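Local structure of putative uncharacterized protein (Chaetomium thermophilum, 4XRI) at residues A[164-167]-A[173-176]; A[130-135]-A[139-144]; A[817-822]-A[833-838]. The protein serves as an importin-beta nuclear transport receptor built of HEAT repeats, imports protein cargo into the nucleus and probably binds a small GTPase. The protein carries 2 engineered substitutions. One frame throughout, in Å; residues are numbered along the deposited sequence.

Contact 1: A[164-167]-A[173-176]; sequences GFIC and DLRN
With CG anti to the carbonyl carbon (chi1 -77°) and two further bends at chi2 and chi3, the Arg175 side chain turns back toward Cys167 and lays its guanidinium over that residue's carbonyl oxygen. This is a helix-end junction of the HEAT-repeat solenoid, where the last turn of helix 153-168 meets the short helix 172-178. Cys167 O sits 3.1 Å above the guanidinium plane, over its centre, with CZ of Arg175 3.2 Å from it. An oxygen so placed faces the flat of the group rather than an N-H, and although Arg175 NH1 is also close the angle is too poor for a hydrogen bond. The positive charge probably still favours the partly negative carbonyl at the helix C-terminus. A salt bridge from NH2 to Glu215 holds the other end of the group. Ile166 O accepts from a water at 2.8 Å, and the water in turn accepts from Arg175 NH1 at 2.9 Å. An alanine here is likely to leave Glu215 without its mate and the bridging water without its donor. On the neighbouring residue, Leu174, CG stands anti to the backbone N (chi1 178°), which carries CD2 to 3.6 Å from Ile166 O.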
ATOM      1  N   GLY A 164      17.269 -24.964   2.753  1.00 34.74           N
ATOM      2  CA  GLY A 164      16.090 -24.130   2.611  1.00 44.29           C
ATOM      3  C   GLY A 164      16.437 -22.683   2.313  1.00 44.98           C
ATOM      4  O   GLY A 164      15.817 -22.051   1.460  1.00 41.32           O
ATOM      5  N   PHE A 165      17.437 -22.165   3.023  1.00 40.56           N
ATOM      6  CA  PHE A 165      17.915 -20.797   2.824  1.00 41.74           C
ATOM      7  C   PHE A 165      18.403 -20.581   1.399  1.00 38.11           C
ATOM      8  O   PHE A 165      18.118 -19.556   0.779  1.00 46.69           O
ATOM      9  CB  PHE A 165      19.046 -20.469   3.806  1.00 40.58           C
ATOM     10  CG  PHE A 165      18.592 -20.285   5.225  1.00 47.88           C
ATOM     11  CD1 PHE A 165      17.244 -20.241   5.539  1.00 51.59           C
ATOM     12  CD2 PHE A 165      19.517 -20.141   6.246  1.00 37.77           C
ATOM     13  CE1 PHE A 165      16.829 -20.067   6.842  1.00 51.14           C
ATOM     14  CE2 PHE A 165      19.108 -19.960   7.551  1.00 42.78           C
ATOM     15  CZ  PHE A 165      17.760 -19.923   7.851  1.00 51.35           C
ATOM     16  N   ILE A 166      19.142 -21.559   0.892  1.00 39.74           N
ATOM     17  CA  ILE A 166      19.705 -21.496  -0.448  1.00 38.07           C
ATOM     18  C   ILE A 166      18.617 -21.607  -1.518  1.00 43.37           C
ATOM     19  O   ILE A 166      18.613 -20.853  -2.492  1.00 41.86           O
ATOM     20  CB  ILE A 166      20.754 -22.606  -0.652  1.00 36.49           C
ATOM     21  CG1 ILE A 166      21.992 -22.317   0.200  1.00 35.63           C
ATOM     22  CG2 ILE A 166      21.138 -22.727  -2.116  1.00 36.70           C
ATOM     23  CD1 ILE A 166      22.992 -23.453   0.242  1.00 36.35           C
ATOM     24  N   CYS A 167      17.682 -22.533  -1.320  1.00 40.81           N
ATOM     25  CA  CYS A 167      16.632 -22.779  -2.305  1.00 44.04           C
ATOM     26  C   CYS A 167      15.581 -21.671  -2.353  1.00 44.90           C
ATOM     27  O   CYS A 167      14.935 -21.473  -3.380  1.00 45.57           O
ATOM     28  CB  CYS A 167      15.951 -24.121  -2.029  1.00 43.12           C
ATOM     29  SG  CYS A 167      16.921 -25.560  -2.538  1.00 47.20           S
ATOM     30  N   ASP A 173      20.207 -17.065 -11.407  1.00 44.56           N
ATOM     31  CA  ASP A 173      21.461 -17.776 -11.619  1.00 41.62           C
ATOM     32  C   ASP A 173      21.692 -18.853 -10.560  1.00 37.13           C
ATOM     33  O   ASP A 173      22.158 -19.948 -10.872  1.00 44.45           O
ATOM     34  CB  ASP A 173      22.631 -16.791 -11.641  1.00 38.57           C
ATOM     35  CG  ASP A 173      22.480 -15.740 -12.726  1.00 46.16           C
ATOM     36  OD1 ASP A 173      21.610 -15.917 -13.606  1.00 47.71           O
ATOM     37  OD2 ASP A 173      23.226 -14.740 -12.701  1.00 43.20           O
ATOM     38  N   LEU A 174      21.366 -18.538  -9.312  1.00 44.03           N
ATOM     39  CA  LEU A 174      21.505 -19.508  -8.232  1.00 43.84           C
ATOM     40  C   LEU A 174      20.553 -20.685  -8.432  1.00 51.20           C
ATOM     41  O   LEU A 174      20.953 -21.843  -8.305  1.00 53.01           O
ATOM     42  CB  LEU A 174      21.251 -18.848  -6.879  1.00 43.85           C
ATOM     43  CG  LEU A 174      21.312 -19.762  -5.656  1.00 42.98           C
ATOM     44  CD1 LEU A 174      22.664 -20.454  -5.566  1.00 37.85           C
ATOM     45  CD2 LEU A 174      21.033 -18.976  -4.390  1.00 43.49           C
ATOM     46  N   ARG A 175      19.296 -20.373  -8.741  1.00 47.42           N
ATOM     47  CA  ARG A 175      18.293 -21.390  -9.050  1.00 49.18           C
ATOM     48  C   ARG A 175      18.791 -22.326 -10.143  1.00 50.75           C
ATOM     49  O   ARG A 175      18.744 -23.547  -9.999  1.00 53.19           O
ATOM     50  CB  ARG A 175      16.973 -20.738  -9.481  1.00 41.41           C
ATOM     51  CG  ARG A 175      16.147 -20.162  -8.345  1.00 42.51           C
ATOM     52  CD  ARG A 175      15.663 -21.246  -7.387  1.00 51.74           C
ATOM     53  NE  ARG A 175      14.314 -20.978  -6.893  1.00 61.35           N
ATOM     54  CZ  ARG A 175      14.011 -20.021  -6.021  1.00 63.87           C
ATOM     55  NH1 ARG A 175      14.956 -19.229  -5.540  1.00 70.38           N
ATOM     56  NH2 ARG A 175      12.757 -19.851  -5.632  1.00 62.82           N
ATOM     57  N   ASN A 176      19.278 -21.735 -11.231  1.00 47.03           N
ATOM     58  CA  ASN A 176      19.777 -22.487 -12.375  1.00 48.43           C
ATOM     59  C   ASN A 176      20.969 -23.362 -12.009  1.00 46.08           C
ATOM     60  O   ASN A 176      21.119 -24.465 -12.531  1.00 48.29           O
ATOM     61  CB  ASN A 176      20.160 -21.535 -13.508  1.00 46.90           C
ATOM     62  CG  ASN A 176      20.631 -22.268 -14.748  1.00 60.92           C
ATOM     63  OD1 ASN A 176      20.049 -23.279 -15.145  1.00 64.29           O
ATOM     64  ND2 ASN A 176      21.693 -21.762 -15.365  1.00 58.59           N
TER
HETATM   65  O   HOH W   1      17.594 -20.265  -5.007  1.00 47.01           O

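Contact 2: A[130-135]-A[139-144]; sequences IELPRN and ELMHAL
Leu132 reaches across to Met141 and Leu140 with a single methyl, CD1, which touches both. The nearer partner is the thioether: CD1 of Leu132 lies 4.0 Å from SD of Met141, and the two side chains cross at about a right angle. Leu140 offers CD2 to the same methyl at 4.3 Å, so the leucine branch meets sulfur and methyl alike in a purely apolar contact. Met141 sets CG beside its backbone N (chi1 -63°) and bends again at chi2 and chi3; this compact shape puts the sulfur, rather than the terminal methyl, against the leucine. What aims Leu132 is the backbone around it. Helix 114-131 is terminated here by a Schellman motif, with Gln136 N bonded to Glu131 O and Asn135 N weakly to Leu132 O at 3.0 Å, and Asn135 takes the positive phi (58°) of the C-prime position. The chain thus reverses through a type I turn from Leu132 to Asn135 and runs on to helix 140-150, so the contact spans the link between consecutive helices of the HEAT-type alpha-solenoid. On the second helix, Leu144 N bonds Leu140 O at 2.8 Å. Farther out, Glu131 is fixed by a salt bridge from Lys102 and a hydrogen bond from Trp89, while a glycerol, probably from the crystallisation liquor, lies about 5 Å from the Met141 side chain.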
ATOM      1  N   ILE A 130      26.908 -16.343  -3.625  1.00 38.91           N
ATOM      2  CA  ILE A 130      28.009 -15.761  -4.376  1.00 42.20           C
ATOM      3  C   ILE A 130      28.741 -16.802  -5.221  1.00 42.75           C
ATOM      4  O   ILE A 130      29.032 -16.570  -6.397  1.00 40.15           O
ATOM      5  CB  ILE A 130      29.026 -15.083  -3.435  1.00 45.55           C
ATOM      6  CG1 ILE A 130      28.348 -13.981  -2.621  1.00 48.07           C
ATOM      7  CG2 ILE A 130      30.202 -14.527  -4.232  1.00 41.57           C
ATOM      8  CD1 ILE A 130      29.214 -13.444  -1.501  1.00 50.76           C
ATOM      9  N   GLU A 131      29.025 -17.955  -4.626  1.00 37.52           N
ATOM     10  CA  GLU A 131      29.952 -18.905  -5.235  1.00 39.68           C
ATOM     11  C   GLU A 131      29.319 -19.937  -6.171  1.00 37.05           C
ATOM     12  O   GLU A 131      29.934 -20.333  -7.163  1.00 38.09           O
ATOM     13  CB  GLU A 131      30.727 -19.638  -4.144  1.00 36.48           C
ATOM     14  CG  GLU A 131      31.708 -18.759  -3.400  1.00 43.32           C
ATOM     15  CD  GLU A 131      32.881 -19.543  -2.848  1.00 47.82           C
ATOM     16  OE1 GLU A 131      32.774 -20.784  -2.752  1.00 44.86           O
ATOM     17  OE2 GLU A 131      33.918 -18.921  -2.526  1.00 47.28           O
ATOM     18  N   LEU A 132      28.103 -20.374  -5.864  1.00 36.50           N
ATOM     19  CA  LEU A 132      27.449 -21.404  -6.673  1.00 42.66           C
ATOM     20  C   LEU A 132      27.163 -20.988  -8.131  1.00 41.34           C
ATOM     21  O   LEU A 132      27.345 -21.796  -9.046  1.00 41.09           O
ATOM     22  CB  LEU A 132      26.151 -21.852  -6.005  1.00 35.42           C
ATOM     23  CG  LEU A 132      26.344 -22.702  -4.750  1.00 39.28           C
ATOM     24  CD1 LEU A 132      25.007 -23.169  -4.196  1.00 36.00           C
ATOM     25  CD2 LEU A 132      27.237 -23.894  -5.050  1.00 40.12           C
ATOM     26  N   PRO A 133      26.711 -19.737  -8.362  1.00 43.58           N
ATOM     27  CA  PRO A 133      26.556 -19.344  -9.769  1.00 41.68           C
ATOM     28  C   PRO A 133      27.873 -19.360 -10.550  1.00 42.20           C
ATOM     29  O   PRO A 133      27.868 -19.585 -11.760  1.00 44.93           O
ATOM     30  CB  PRO A 133      26.001 -17.917  -9.674  1.00 42.30           C
ATOM     31  CG  PRO A 133      25.308 -17.874  -8.370  1.00 44.14           C
ATOM     32  CD  PRO A 133      26.126 -18.731  -7.457  1.00 38.94           C
ATOM     33  N   ARG A 134      28.984 -19.127  -9.859  1.00 40.32           N
ATOM     34  CA  ARG A 134      30.299 -19.146 -10.493  1.00 43.43           C
ATOM     35  C   ARG A 134      30.975 -20.504 -10.336  1.00 38.82           C
ATOM     36  O   ARG A 134      32.126 -20.682 -10.738  1.00 40.07           O
ATOM     37  CB  ARG A 134      31.189 -18.049  -9.908  1.00 41.17           C
ATOM     38  CG  ARG A 134      30.739 -16.641 -10.252  1.00 46.02           C
ATOM     39  CD  ARG A 134      31.621 -15.603  -9.585  1.00 52.69           C
ATOM     40  NE  ARG A 134      31.298 -14.252 -10.033  1.00 52.11           N
ATOM     41  CZ  ARG A 134      31.827 -13.675 -11.106  1.00 56.74           C
ATOM     42  NH1 ARG A 134      32.711 -14.331 -11.843  1.00 55.18           N
ATOM     43  NH2 ARG A 134      31.472 -12.441 -11.441  1.00 55.88           N
ATOM     44  N   ASN A 135      30.252 -21.448  -9.740  1.00 41.23           N
ATOM     45  CA  ASN A 135      30.725 -22.817  -9.548  1.00 41.50           C
ATOM     46  C   ASN A 135      32.026 -22.883  -8.743  1.00 45.57           C
ATOM     47  O   ASN A 135      32.960 -23.607  -9.093  1.00 39.14           O
ATOM     48  CB  ASN A 135      30.902 -23.505 -10.905  1.00 43.96           C
ATOM     49  CG  ASN A 135      31.002 -25.013 -10.788  1.00 51.82           C
ATOM     50  OD1 ASN A 135      30.588 -25.601  -9.788  1.00 53.03           O
ATOM     51  ND2 ASN A 135      31.556 -25.649 -11.815  1.00 49.60           N
ATOM     52  N   GLU A 139      31.466 -28.672  -3.917  1.00 42.50           N
ATOM     53  CA  GLU A 139      31.268 -29.718  -2.916  1.00 46.84           C
ATOM     54  C   GLU A 139      30.029 -29.494  -2.053  1.00 45.09           C
ATOM     55  O   GLU A 139      29.554 -30.419  -1.391  1.00 41.19           O
ATOM     56  CB  GLU A 139      32.494 -29.829  -2.004  1.00 48.69           C
ATOM     57  CG  GLU A 139      33.817 -30.045  -2.724  1.00 56.51           C
ATOM     58  CD  GLU A 139      34.533 -28.747  -3.044  1.00 61.72           C
ATOM     59  OE1 GLU A 139      33.878 -27.683  -3.039  1.00 57.11           O
ATOM     60  OE2 GLU A 139      35.756 -28.792  -3.294  1.00 70.24           O
ATOM     61  N   LEU A 140      29.504 -28.273  -2.075  1.00 41.30           N
ATOM     62  CA  LEU A 140      28.532 -27.833  -1.075  1.00 42.34           C
ATOM     63  C   LEU A 140      27.214 -28.612  -1.037  1.00 41.80           C
ATOM     64  O   LEU A 140      26.886 -29.225  -0.020  1.00 38.91           O
ATOM     65  CB  LEU A 140      28.213 -26.354  -1.277  1.00 41.11           C
ATOM     66  CG  LEU A 140      27.200 -25.818  -0.266  1.00 39.63           C
ATOM     67  CD1 LEU A 140      27.715 -26.002   1.155  1.00 36.81           C
ATOM     68  CD2 LEU A 140      26.878 -24.361  -0.538  1.00 39.05           C
ATOM     69  N   MET A 141      26.452 -28.573  -2.126  1.00 43.22           N
ATOM     70  CA  MET A 141      25.102 -29.135  -2.121  1.00 45.20           C
ATOM     71  C   MET A 141      25.105 -30.642  -1.870  1.00 41.07           C
ATOM     72  O   MET A 141      24.198 -31.168  -1.225  1.00 40.62           O
ATOM     73  CB  MET A 141      24.383 -28.824  -3.436  1.00 45.92           C
ATOM     74  CG  MET A 141      24.169 -27.331  -3.699  1.00 44.80           C
ATOM     75  SD  MET A 141      23.572 -26.397  -2.270  1.00 43.97           S
ATOM     76  CE  MET A 141      21.984 -27.168  -1.967  1.00 44.58           C
ATOM     77  N   HIS A 142      26.124 -31.330  -2.375  1.00 42.97           N
ATOM     78  CA  HIS A 142      26.276 -32.758  -2.119  1.00 42.36           C
ATOM     79  C   HIS A 142      26.510 -33.000  -0.631  1.00 36.00           C
ATOM     80  O   HIS A 142      25.962 -33.936  -0.051  1.00 46.05           O
ATOM     81  CB  HIS A 142      27.429 -33.341  -2.941  1.00 47.55           C
ATOM     82  CG  HIS A 142      27.591 -34.822  -2.794  1.00 59.02           C
ATOM     83  ND1 HIS A 142      26.793 -35.728  -3.458  1.00 64.04           N
ATOM     84  CD2 HIS A 142      28.457 -35.554  -2.053  1.00 60.68           C
ATOM     85  CE1 HIS A 142      27.162 -36.956  -3.135  1.00 62.03           C
ATOM     86  NE2 HIS A 142      28.168 -36.878  -2.283  1.00 59.46           N
ATOM     87  N   ALA A 143      27.320 -32.141  -0.021  1.00 38.00           N
ATOM     88  CA  ALA A 143      27.637 -32.250   1.397  1.00 46.62           C
ATOM     89  C   ALA A 143      26.407 -31.968   2.253  1.00 43.29           C
ATOM     90  O   ALA A 143      26.162 -32.654   3.244  1.00 41.47           O
ATOM     91  CB  ALA A 143      28.770 -31.303   1.761  1.00 35.60           C
ATOM     92  N   LEU A 144      25.638 -30.955   1.863  1.00 40.86           N
ATOM     93  CA  LEU A 144      24.427 -30.584   2.590  1.00 35.64           C
ATOM     94  C   LEU A 144      23.371 -31.683   2.521  1.00 34.81           C
ATOM     95  O   LEU A 144      22.741 -32.013   3.523  1.00 39.70           O
ATOM     96  CB  LEU A 144      23.852 -29.276   2.042  1.00 38.11           C
ATOM     97  CG  LEU A 144      24.667 -28.002   2.281  1.00 35.94           C
ATOM     98  CD1 LEU A 144      23.977 -26.803   1.643  1.00 34.47           C
ATOM     99  CD2 LEU A 144      24.879 -27.775   3.770  1.00 33.44           C
TER

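Contact 3: A[817-822]-A[833-838]; sequences GVIGDL and DAFRQD
Phe835 meets Ile819 and Leu822 with the far end of its ring, and following it outward shows how one aromatic joins two helices. From CB, a chi1 of -81° turns the ring away from the Phe835 carbonyl and toward helix 809-825. On the ring itself, CD2 comes to 4.3 Å from Ile819 CG2, and the next atom, CE2, closes on that same methyl at 3.8 Å. The tip, CZ, has two neighbours: Ile819 O at 3.7 Å, approaching obliquely, and Leu822 CB at 4.1 Å, lying at the ring edge near its plane. The Ile819 and Phe835 side chains run alongside one another with opposite headings. Within the alpha-solenoid, helix 791-802 adds Phe795, whose ring meets Phe835 edge-to-face, and Gln871 of helix 855-872 packs on it too. Behind the ring the chain turns out of the short helix 832-835, where Gln837, the N-cap residue of the following helix, sends NE2 almost straight (172°) to Ala834 O at 2.9 Å. Arg836 NH1 pairs with Asp833 OD1 at 2.6 Å; both residues are exposed. The chemistry implies a junction held by buried hydrocarbon, with the carbonyl of Ile819 near the ring tip adding perhaps a slight electrostatic attraction.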
ATOM      1  N   GLY A 817      -6.979  14.787 -26.746  1.00 46.20           N
ATOM      2  CA  GLY A 817      -6.995  16.233 -26.635  1.00 47.81           C
ATOM      3  C   GLY A 817      -5.946  16.895 -27.503  1.00 48.13           C
ATOM      4  O   GLY A 817      -6.229  17.874 -28.188  1.00 44.15           O
ATOM      5  N   VAL A 818      -4.734  16.349 -27.484  1.00 46.62           N
ATOM      6  CA  VAL A 818      -3.630  16.908 -28.257  1.00 44.27           C
ATOM      7  C   VAL A 818      -3.862  16.755 -29.758  1.00 45.45           C
ATOM      8  O   VAL A 818      -3.569  17.668 -30.534  1.00 44.55           O
ATOM      9  CB  VAL A 818      -2.288  16.252 -27.857  1.00 44.42           C
ATOM     10  CG1 VAL A 818      -1.229  16.456 -28.933  1.00 39.52           C
ATOM     11  CG2 VAL A 818      -1.815  16.824 -26.529  1.00 39.91           C
ATOM     12  N   ILE A 819      -4.393  15.605 -30.160  1.00 42.08           N
ATOM     13  CA  ILE A 819      -4.738  15.368 -31.557  1.00 44.31           C
ATOM     14  C   ILE A 819      -5.715  16.430 -32.056  1.00 49.44           C
ATOM     15  O   ILE A 819      -5.521  17.020 -33.117  1.00 49.37           O
ATOM     16  CB  ILE A 819      -5.347  13.967 -31.757  1.00 47.90           C
ATOM     17  CG1 ILE A 819      -4.271  12.893 -31.583  1.00 45.49           C
ATOM     18  CG2 ILE A 819      -5.993  13.858 -33.131  1.00 52.58           C
ATOM     19  CD1 ILE A 819      -4.832  11.487 -31.533  1.00 50.06           C
ATOM     20  N   GLY A 820      -6.753  16.680 -31.267  1.00 48.86           N
ATOM     21  CA  GLY A 820      -7.731  17.704 -31.583  1.00 55.80           C
ATOM     22  C   GLY A 820      -7.117  19.092 -31.602  1.00 55.34           C
ATOM     23  O   GLY A 820      -7.368  19.875 -32.517  1.00 57.89           O
ATOM     24  N   ASP A 821      -6.313  19.396 -30.585  1.00 53.42           N
ATOM     25  CA  ASP A 821      -5.622  20.682 -30.496  1.00 51.32           C
ATOM     26  C   ASP A 821      -4.763  20.935 -31.726  1.00 47.65           C
ATOM     27  O   ASP A 821      -4.758  22.037 -32.274  1.00 47.21           O
ATOM     28  CB  ASP A 821      -4.750  20.748 -29.237  1.00 53.13           C
ATOM     29  CG  ASP A 821      -5.566  20.770 -27.963  1.00 55.91           C
ATOM     30  OD1 ASP A 821      -6.751  21.159 -28.017  1.00 51.57           O
ATOM     31  OD2 ASP A 821      -5.017  20.404 -26.903  1.00 59.09           O
ATOM     32  N   LEU A 822      -4.040  19.906 -32.157  1.00 44.31           N
ATOM     33  CA  LEU A 822      -3.173  20.008 -33.326  1.00 48.86           C
ATOM     34  C   LEU A 822      -3.967  20.304 -34.593  1.00 51.13           C
ATOM     35  O   LEU A 822      -3.528  21.079 -35.443  1.00 54.65           O
ATOM     36  CB  LEU A 822      -2.366  18.721 -33.508  1.00 52.19           C
ATOM     37  CG  LEU A 822      -1.149  18.575 -32.593  1.00 56.49           C
ATOM     38  CD1 LEU A 822      -0.522  17.199 -32.741  1.00 54.80           C
ATOM     39  CD2 LEU A 822      -0.136  19.667 -32.899  1.00 51.37           C
ATOM     40  N   ASP A 833      -2.021  14.570 -43.937  1.00 77.69           N
ATOM     41  CA  ASP A 833      -1.202  13.385 -44.174  1.00 80.78           C
ATOM     42  C   ASP A 833      -0.971  12.588 -42.896  1.00 72.02           C
ATOM     43  O   ASP A 833      -1.196  11.378 -42.852  1.00 65.73           O
ATOM     44  CB  ASP A 833       0.147  13.776 -44.779  1.00 92.08           C
ATOM     45  CG  ASP A 833       0.026  14.262 -46.207  1.00107.57           C
ATOM     46  OD1 ASP A 833      -1.015  13.987 -46.839  1.00111.76           O
ATOM     47  OD2 ASP A 833       0.972  14.916 -46.694  1.00110.51           O
ATOM     48  N   ALA A 834      -0.515  13.278 -41.858  1.00 72.64           N
ATOM     49  CA  ALA A 834      -0.198  12.630 -40.592  1.00 65.82           C
ATOM     50  C   ALA A 834      -1.447  12.108 -39.884  1.00 68.64           C
ATOM     51  O   ALA A 834      -1.366  11.180 -39.080  1.00 74.96           O
ATOM     52  CB  ALA A 834       0.561  13.592 -39.685  1.00 62.32           C
ATOM     53  N   PHE A 835      -2.597  12.702 -40.183  1.00 64.79           N
ATOM     54  CA  PHE A 835      -3.842  12.330 -39.515  1.00 70.34           C
ATOM     55  C   PHE A 835      -4.528  11.132 -40.162  1.00 79.07           C
ATOM     56  O   PHE A 835      -5.157  10.327 -39.473  1.00 82.53           O
ATOM     57  CB  PHE A 835      -4.802  13.521 -39.487  1.00 71.99           C
ATOM     58  CG  PHE A 835      -4.512  14.506 -38.389  1.00 69.02           C
ATOM     59  CD1 PHE A 835      -4.530  15.868 -38.640  1.00 75.54           C
ATOM     60  CD2 PHE A 835      -4.228  14.070 -37.104  1.00 62.61           C
ATOM     61  CE1 PHE A 835      -4.264  16.777 -37.633  1.00 72.60           C
ATOM     62  CE2 PHE A 835      -3.963  14.975 -36.092  1.00 65.19           C
ATOM     63  CZ  PHE A 835      -3.982  16.331 -36.358  1.00 66.26           C
ATOM     64  N   ARG A 836      -4.402  11.011 -41.480  1.00 76.36           N
ATOM     65  CA  ARG A 836      -5.058   9.931 -42.212  1.00 83.12           C
ATOM     66  C   ARG A 836      -4.323   8.604 -42.045  1.00 81.96           C
ATOM     67  O   ARG A 836      -4.771   7.574 -42.549  1.00 86.64           O
ATOM     68  CB  ARG A 836      -5.174  10.283 -43.698  1.00 89.00           C
ATOM     69  CG  ARG A 836      -3.843  10.530 -44.387  1.00 93.90           C
ATOM     70  CD  ARG A 836      -4.031  10.920 -45.843  1.00 98.01           C
ATOM     71  NE  ARG A 836      -2.776  11.337 -46.460  1.00 98.15           N
ATOM     72  CZ  ARG A 836      -2.572  11.397 -47.771  1.00 99.38           C
ATOM     73  NH1 ARG A 836      -1.397  11.788 -48.244  1.00 99.75           N
ATOM     74  NH2 ARG A 836      -3.542  11.060 -48.611  1.00100.45           N
ATOM     75  N   GLN A 837      -3.191   8.634 -41.343  1.00 83.84           N
ATOM     76  CA  GLN A 837      -2.469   7.411 -41.008  1.00 76.83           C
ATOM     77  C   GLN A 837      -3.370   6.486 -40.201  1.00 79.26           C
ATOM     78  O   GLN A 837      -4.214   6.945 -39.428  1.00 79.95           O
ATOM     79  CB  GLN A 837      -1.188   7.723 -40.231  1.00 73.15           C
ATOM     80  CG  GLN A 837      -0.068   8.302 -41.077  1.00 71.23           C
ATOM     81  CD  GLN A 837       1.171   8.611 -40.260  1.00 71.91           C
ATOM     82  OE1 GLN A 837       2.180   7.910 -40.350  1.00 72.67           O
ATOM     83  NE2 GLN A 837       1.100   9.664 -39.455  1.00 69.05           N
ATOM     84  N   ASP A 838      -3.190   5.184 -40.384  1.00 82.69           N
ATOM     85  CA  ASP A 838      -4.105   4.203 -39.814  1.00 77.24           C
ATOM     86  C   ASP A 838      -3.990   4.068 -38.298  1.00 64.24           C
ATOM     87  O   ASP A 838      -4.988   3.813 -37.622  1.00 60.29           O
ATOM     88  CB  ASP A 838      -3.883   2.838 -40.465  1.00 85.01           C
ATOM     89  CG  ASP A 838      -4.244   2.831 -41.937  1.00 92.13           C
ATOM     90  OD1 ASP A 838      -5.181   3.563 -42.321  1.00 92.43           O
ATOM     91  OD2 ASP A 838      -3.588   2.100 -42.710  1.00 94.90           O
TER

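Overall arrangement
Contacts 1 and 2 are neighbours: their centres lie 10 Å apart and they share one apolar core, in which Ile166 CD1 packs against Leu144 CD1 at 3.8 Å and Met141 SD at 3.9 Å, while Leu174 CD1 meets Leu132 CB at 3.8 Å. Contact 2 links helix 114-131 to helix 140-150 and contact 1 helix 153-168 to helix 172-178, so the two lie in series along the chain. Contact 3 belongs to the C-terminal part of the superhelix, its centre 52 Å from that of contact 1 and 59 Å from that of contact 2, touching neither. It too joins nearby helices by buried side chains, here the last residue of a short helix against the body of a longer one.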